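Substrate binding periplasmic protein (Ralstonia solanacearum, PDB 3LOP) probably binds leucine or related amino acids in the periplasm, as a substrate-binding protein of the kind that serves solute uptake. Local coordinates at residues T113-Q127 / V330-I343. Numbering follows the deposited sequence.
With LEU (leucine), chain B.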
loop_
_atom_site.group_PDB
_atom_site.type_symbol
_atom_site.label_atom_id
_atom_site.label_comp_id
_atom_site.label_asym_id
_atom_site.label_seq_id
_atom_site.Cartn_x
_atom_site.Cartn_y
_atom_site.Cartn_z
ATOM N N THR A 113 8.894 -2.841 -10.001
ATOM C CA THR A 113 10.316 -3.178 -9.998
ATOM C C THR A 113 10.944 -3.060 -11.384
ATOM O O THR A 113 12.005 -3.634 -11.639
ATOM C CB THR A 113 10.544 -4.618 -9.481
ATOM O OG1 THR A 113 9.711 -5.525 -10.215
ATOM C CG2 THR A 113 10.214 -4.717 -8.000
ATOM N N THR A 114 10.309 -2.301 -12.271
ATOM C CA THR A 114 10.816 -2.157 -13.635
ATOM C C THR A 114 11.207 -0.744 -14.066
ATOM O O THR A 114 11.386 -0.492 -15.259
ATOM C CB THR A 114 9.789 -2.687 -14.649
ATOM O OG1 THR A 114 8.639 -1.833 -14.653
ATOM C CG2 THR A 114 9.360 -4.102 -14.280
ATOM N N ASP A 115 11.342 0.175 -13.116
ATOM C CA ASP A 115 11.712 1.548 -13.453
ATOM C C ASP A 115 12.840 2.035 -12.546
ATOM O O ASP A 115 12.724 1.991 -11.322
ATOM C CB ASP A 115 10.493 2.464 -13.317
ATOM C CG ASP A 115 10.726 3.839 -13.913
ATOM O OD1 ASP A 115 11.620 4.565 -13.430
ATOM O OD2 ASP A 115 10.011 4.198 -14.872
ATOM N N PRO A 116 13.939 2.528 -13.137
ATOM C CA PRO A 116 15.080 3.012 -12.353
ATOM C C PRO A 116 14.770 4.071 -11.296
ATOM O O PRO A 116 15.519 4.219 -10.329
ATOM C CB PRO A 116 16.045 3.520 -13.429
ATOM C CG PRO A 116 15.125 3.969 -14.520
ATOM C CD PRO A 116 14.124 2.832 -14.567
ATOM N N LEU A 117 13.674 4.805 -11.474
ATOM C CA LEU A 117 13.308 5.842 -10.515
ATOM C C LEU A 117 12.234 5.431 -9.514
ATOM O O LEU A 117 11.849 6.228 -8.657
ATOM C CB LEU A 117 12.873 7.112 -11.252
ATOM C CG LEU A 117 14.035 7.898 -11.867
ATOM C CD1 LEU A 117 13.512 9.061 -12.694
ATOM C CD2 LEU A 117 14.939 8.402 -10.748
ATOM N N VAL A 118 11.751 4.197 -9.615
ATOM C CA VAL A 118 10.730 3.724 -8.685
ATOM C C VAL A 118 11.355 2.764 -7.681
ATOM O O VAL A 118 12.008 1.789 -8.057
ATOM C CB VAL A 118 9.572 3.032 -9.430
ATOM C CG1 VAL A 118 8.509 2.590 -8.442
ATOM C CG2 VAL A 118 8.966 3.996 -10.443
ATOM N N PHE A 119 11.148 3.055 -6.398
ATOM C CA PHE A 119 11.705 2.254 -5.316
ATOM C C PHE A 119 10.641 1.606 -4.434
ATOM O O PHE A 119 10.291 2.131 -3.372
ATOM C CB PHE A 119 12.627 3.121 -4.447
ATOM C CG PHE A 119 13.832 3.646 -5.178
ATOM C CD1 PHE A 119 13.731 4.738 -6.037
ATOM C CD2 PHE A 119 15.070 3.030 -5.019
ATOM C CE1 PHE A 119 14.849 5.207 -6.725
ATOM C CE2 PHE A 119 16.194 3.492 -5.701
ATOM C CZ PHE A 119 16.084 4.581 -6.556
ATOM N N PRO A 120 10.110 0.452 -4.866
ATOM C CA PRO A 120 9.086 -0.239 -4.080
ATOM C C PRO A 120 9.679 -0.752 -2.775
ATOM O O PRO A 120 10.796 -1.278 -2.755
ATOM C CB PRO A 120 8.651 -1.374 -5.005
ATOM C CG PRO A 120 9.909 -1.681 -5.775
ATOM C CD PRO A 120 10.434 -0.297 -6.094
ATOM N N ILE A 121 8.932 -0.599 -1.688
ATOM C CA ILE A 121 9.398 -1.062 -0.390
ATOM C C ILE A 121 8.732 -2.374 0.017
ATOM O O ILE A 121 9.399 -3.390 0.192
ATOM C CB ILE A 121 9.129 -0.005 0.705
ATOM C CG1 ILE A 121 9.999 1.231 0.456
ATOM C CG2 ILE A 121 9.400 -0.593 2.086
ATOM C CD1 ILE A 121 9.739 2.379 1.427
ATOM N N LYS A 122 7.412 -2.357 0.140
ATOM C CA LYS A 122 6.695 -3.548 0.576
ATOM C C LYS A 122 6.718 -4.733 -0.383
ATOM O O LYS A 122 6.851 -4.573 -1.601
ATOM C CB LYS A 122 5.248 -3.186 0.919
ATOM C CG LYS A 122 4.377 -2.801 -0.258
ATOM C CD LYS A 122 3.183 -1.986 0.231
ATOM C CE LYS A 122 2.176 -1.713 -0.874
ATOM N NZ LYS A 122 1.236 -2.857 -1.055
ATOM N N ALA A 123 6.605 -5.928 0.193
ATOM C CA ALA A 123 6.566 -7.159 -0.587
ATOM C C ALA A 123 5.447 -6.972 -1.607
ATOM O O ALA A 123 4.443 -6.318 -1.320
ATOM C CB ALA A 123 6.277 -8.349 0.322
ATOM N N SER A 124 5.628 -7.557 -2.788
ATOM C CA SER A 124 4.688 -7.418 -3.902
ATOM C C SER A 124 3.351 -8.145 -3.798
ATOM O O SER A 124 3.166 -9.030 -2.965
ATOM C CB SER A 124 5.369 -7.878 -5.186
ATOM O OG SER A 124 5.446 -9.296 -5.215
ATOM N N TYR A 125 2.424 -7.769 -4.675
ATOM C CA TYR A 125 1.114 -8.407 -4.719
ATOM C C TYR A 125 1.267 -9.881 -5.067
ATOM O O TYR A 125 0.540 -10.726 -4.544
ATOM C CB TYR A 125 0.204 -7.763 -5.771
ATOM C CG TYR A 125 -0.312 -6.386 -5.432
ATOM C CD1 TYR A 125 -0.483 -5.985 -4.108
ATOM C CD2 TYR A 125 -0.692 -5.505 -6.443
ATOM C CE1 TYR A 125 -1.024 -4.737 -3.800
ATOM C CE2 TYR A 125 -1.233 -4.261 -6.148
ATOM C CZ TYR A 125 -1.396 -3.883 -4.824
ATOM O OH TYR A 125 -1.922 -2.654 -4.518
ATOM N N GLN A 126 2.207 -10.193 -5.957
ATOM C CA GLN A 126 2.415 -11.584 -6.342
ATOM C C GLN A 126 2.875 -12.407 -5.143
ATOM O O GLN A 126 2.467 -13.553 -4.982
ATOM C CB GLN A 126 3.439 -11.690 -7.472
ATOM C CG GLN A 126 3.511 -13.084 -8.104
ATOM C CD GLN A 126 2.177 -13.538 -8.676
ATOM O OE1 GLN A 126 1.591 -12.864 -9.526
ATOM N NE2 GLN A 126 1.691 -14.686 -8.212
ATOM N N GLN A 127 3.721 -11.823 -4.299
ATOM C CA GLN A 127 4.180 -12.534 -3.112
ATOM C C GLN A 127 2.993 -12.776 -2.186
ATOM O O GLN A 127 2.868 -13.851 -1.602
ATOM C CB GLN A 127 5.255 -11.738 -2.370
ATOM C CG GLN A 127 6.570 -11.601 -3.115
ATOM C CD GLN A 127 7.626 -10.902 -2.280
ATOM O OE1 GLN A 127 8.220 -11.500 -1.378
ATOM N NE2 GLN A 127 7.851 -9.626 -2.559
ATOM N N VAL A 330 15.329 -2.565 4.597
ATOM C CA VAL A 330 15.139 -2.241 3.196
ATOM C C VAL A 330 16.468 -2.331 2.452
ATOM O O VAL A 330 17.477 -1.775 2.889
ATOM C CB VAL A 330 14.563 -0.820 3.044
ATOM C CG1 VAL A 330 14.337 -0.501 1.579
ATOM C CG2 VAL A 330 13.264 -0.704 3.828
ATOM N N ASP A 331 16.462 -3.050 1.335
ATOM C CA ASP A 331 17.651 -3.214 0.507
ATOM C C ASP A 331 17.290 -2.856 -0.932
ATOM O O ASP A 331 16.587 -3.611 -1.607
ATOM C CB ASP A 331 18.148 -4.664 0.589
ATOM C CG ASP A 331 19.268 -4.958 -0.392
ATOM O OD1 ASP A 331 19.865 -3.999 -0.920
ATOM O OD2 ASP A 331 19.558 -6.154 -0.627
ATOM N N PHE A 332 17.763 -1.699 -1.393
ATOM C CA PHE A 332 17.480 -1.253 -2.755
ATOM C C PHE A 332 18.616 -1.550 -3.727
ATOM O O PHE A 332 18.561 -1.129 -4.881
ATOM C CB PHE A 332 17.203 0.257 -2.797
ATOM C CG PHE A 332 15.907 0.673 -2.154
ATOM C CD1 PHE A 332 14.725 -0.026 -2.395
ATOM C CD2 PHE A 332 15.857 1.813 -1.359
ATOM C CE1 PHE A 332 13.512 0.411 -1.855
ATOM C CE2 PHE A 332 14.648 2.260 -0.815
ATOM C CZ PHE A 332 13.475 1.556 -1.066
ATOM N N THR A 333 19.644 -2.265 -3.280
ATOM C CA THR A 333 20.770 -2.562 -4.165
ATOM C C THR A 333 20.385 -3.491 -5.316
ATOM O O THR A 333 21.009 -3.462 -6.378
ATOM C CB THR A 333 21.971 -3.158 -3.391
ATOM O OG1 THR A 333 21.599 -4.398 -2.783
ATOM C CG2 THR A 333 22.438 -2.184 -2.320
ATOM N N ASP A 334 19.362 -4.313 -5.100
ATOM C CA ASP A 334 18.863 -5.222 -6.131
ATOM C C ASP A 334 17.554 -4.606 -6.618
ATOM O O ASP A 334 16.523 -4.731 -5.958
ATOM C CB ASP A 334 18.593 -6.611 -5.545
ATOM C CG ASP A 334 18.069 -7.589 -6.581
ATOM O OD1 ASP A 334 17.835 -7.167 -7.737
ATOM O OD2 ASP A 334 17.891 -8.779 -6.244
ATOM N N ARG A 335 17.599 -3.946 -7.771
ATOM C CA ARG A 335 16.423 -3.274 -8.311
ATOM C C ARG A 335 15.335 -4.190 -8.873
ATOM O O ARG A 335 14.257 -3.720 -9.237
ATOM C CB ARG A 335 16.845 -2.266 -9.390
ATOM C CG ARG A 335 17.890 -1.235 -8.955
ATOM C CD ARG A 335 17.480 -0.481 -7.690
ATOM N NE ARG A 335 16.208 0.229 -7.824
ATOM C CZ ARG A 335 16.032 1.341 -8.533
ATOM N NH1 ARG A 335 17.049 1.890 -9.183
ATOM N NH2 ARG A 335 14.833 1.906 -8.591
ATOM N N SER A 336 15.597 -5.493 -8.927
ATOM C CA SER A 336 14.617 -6.429 -9.473
ATOM C C SER A 336 13.571 -6.911 -8.470
ATOM O O SER A 336 12.651 -7.644 -8.831
ATOM C CB SER A 336 15.328 -7.646 -10.073
ATOM O OG SER A 336 15.910 -8.452 -9.064
ATOM N N ARG A 337 13.700 -6.491 -7.216
ATOM C CA ARG A 337 12.759 -6.907 -6.180
ATOM C C ARG A 337 12.435 -5.768 -5.224
ATOM O O ARG A 337 13.104 -4.738 -5.226
ATOM C CB ARG A 337 13.348 -8.071 -5.384
ATOM C CG ARG A 337 14.751 -7.797 -4.873
ATOM C CD ARG A 337 15.261 -8.938 -4.009
ATOM N NE ARG A 337 14.890 -10.240 -4.556
ATOM C CZ ARG A 337 15.382 -11.398 -4.129
ATOM N NH1 ARG A 337 16.274 -11.422 -3.148
ATOM N NH2 ARG A 337 14.972 -12.535 -4.676
ATOM N N PRO A 338 11.384 -5.934 -4.404
ATOM C CA PRO A 338 11.011 -4.885 -3.449
ATOM C C PRO A 338 12.104 -4.711 -2.398
ATOM O O PRO A 338 12.837 -5.653 -2.093
ATOM C CB PRO A 338 9.717 -5.415 -2.836
ATOM C CG PRO A 338 9.134 -6.255 -3.941
ATOM C CD PRO A 338 10.351 -6.985 -4.457
ATOM N N GLY A 339 12.200 -3.505 -1.847
ATOM C CA GLY A 339 13.204 -3.235 -0.835
ATOM C C GLY A 339 13.091 -4.126 0.388
ATOM O O GLY A 339 14.099 -4.529 0.966
ATOM N N SER A 340 11.859 -4.428 0.788
ATOM C CA SER A 340 11.612 -5.273 1.948
ATOM C C SER A 340 11.242 -6.685 1.535
ATOM O O SER A 340 10.436 -6.881 0.627
ATOM C CB SER A 340 10.482 -4.694 2.797
ATOM O OG SER A 340 10.055 -5.635 3.769
ATOM N N HIS A 341 11.834 -7.666 2.208
ATOM C CA HIS A 341 11.543 -9.063 1.920
ATOM C C HIS A 341 10.577 -9.628 2.959
ATOM O O HIS A 341 10.289 -10.825 2.965
ATOM C CB HIS A 341 12.837 -9.887 1.905
ATOM C CG HIS A 341 13.637 -9.786 3.165
ATOM N ND1 HIS A 341 13.108 -10.065 4.405
ATOM C CD2 HIS A 341 14.934 -9.458 3.374
ATOM C CE1 HIS A 341 14.044 -9.914 5.324
ATOM N NE2 HIS A 341 15.162 -9.547 4.726
ATOM N N TYR A 342 10.068 -8.759 3.829
ATOM C CA TYR A 342 9.145 -9.184 4.876
ATOM C C TYR A 342 7.719 -9.446 4.411
ATOM O O TYR A 342 7.095 -8.611 3.753
ATOM C CB TYR A 342 9.085 -8.146 5.999
ATOM C CG TYR A 342 8.011 -8.448 7.022
ATOM C CD1 TYR A 342 8.171 -9.481 7.945
ATOM C CD2 TYR A 342 6.807 -7.740 7.026
ATOM C CE1 TYR A 342 7.158 -9.805 8.844
ATOM C CE2 TYR A 342 5.788 -8.056 7.919
ATOM C CZ TYR A 342 5.970 -9.090 8.824
ATOM O OH TYR A 342 4.960 -9.414 9.698
ATOM N N ILE A 343 7.203 -10.613 4.774
ATOM C CA ILE A 343 5.830 -10.968 4.460
ATOM C C ILE A 343 5.395 -12.164 5.291
ATOM O O ILE A 343 6.069 -13.196 5.336
ATOM C CB ILE A 343 5.618 -11.269 2.956
ATOM C CG1 ILE A 343 4.145 -11.619 2.720
ATOM C CG2 ILE A 343 6.534 -12.395 2.495
ATOM C CD1 ILE A 343 3.766 -11.742 1.262
HETATM N N LEU B . -2.501 1.677 -4.462
HETATM C CA LEU B . -3.928 1.266 -4.341
HETATM C C LEU B . -4.333 1.218 -2.882
HETATM O O LEU B . -5.551 1.290 -2.622
HETATM C CB LEU B . -4.110 -0.105 -4.968
HETATM C CG LEU B . -3.426 -0.050 -6.329
HETATM C CD1 LEU B . -2.734 -1.308 -6.611
HETATM C CD2 LEU B . -4.415 0.263 -7.379
HETATM O OXT LEU B . -3.429 1.104 -2.023
HETATM O O HOH W 1 11.264 -7.559 -11.355
HETATM O O HOH W 2 7.372 -6.054 3.138
#
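The guanidinium of R335 lies flat over one face of the F119 ring, planes 5° apart and R335 NH2 over the ring centre, 3.5 Å above its plane, which makes the pair both a stack and a cation-pi contact. An edge of the same ring is turned to F332: F119 and F332 meet edge-to-face at 72°, with F119 CD2 3.8 Å from F332 CG. F119 CB also sits over that F332 face as a CH-pi contact, V330 CG1, from the same segment as F332, lies over the rim of the opposite face, and P120 O lies in plane at the F332 edge, 3.3 Å from F332 CE1. Bends at chi2 and chi3 fold the arginine back over F119, and the carbonyl oxygens of P116 and V118, in the type I turn D115-V118, lie in the guanidinium plane, at its edge. R335 NH1 donates to P116 O at 3.0 Å. R335 NH2 reaches V118 O at 2.9 Å, from above that carbonyl's plane, and adds a weak bond to P116 O.

Farther along, backbone bonds take over: G339 N to P120 O (2.8 Å, nearly straight at 167°) and S340 N to I121 O (2.7 Å). I121 CG1 packs on F332 CZ, and A123 CB on I343 CB. One water accepts from A123 N and S340 OG and donates to Y342 O, bridging the two segments. V295 of helix 284-303 packs on F332 and I121, and L316 of helix 309-317 on both rings.

The contact thus joins residues 330-343 to edge strand 118-119 of the five-stranded parallel sheet and the loop that follows it, which leads into K122 and Y125 of the magnesium site, Y125 also lining the leucine pocket. Chemically, one guanidinium is held by its face and its edge together; the carbonyl oxygens at that edge would be expected to favour its charged form.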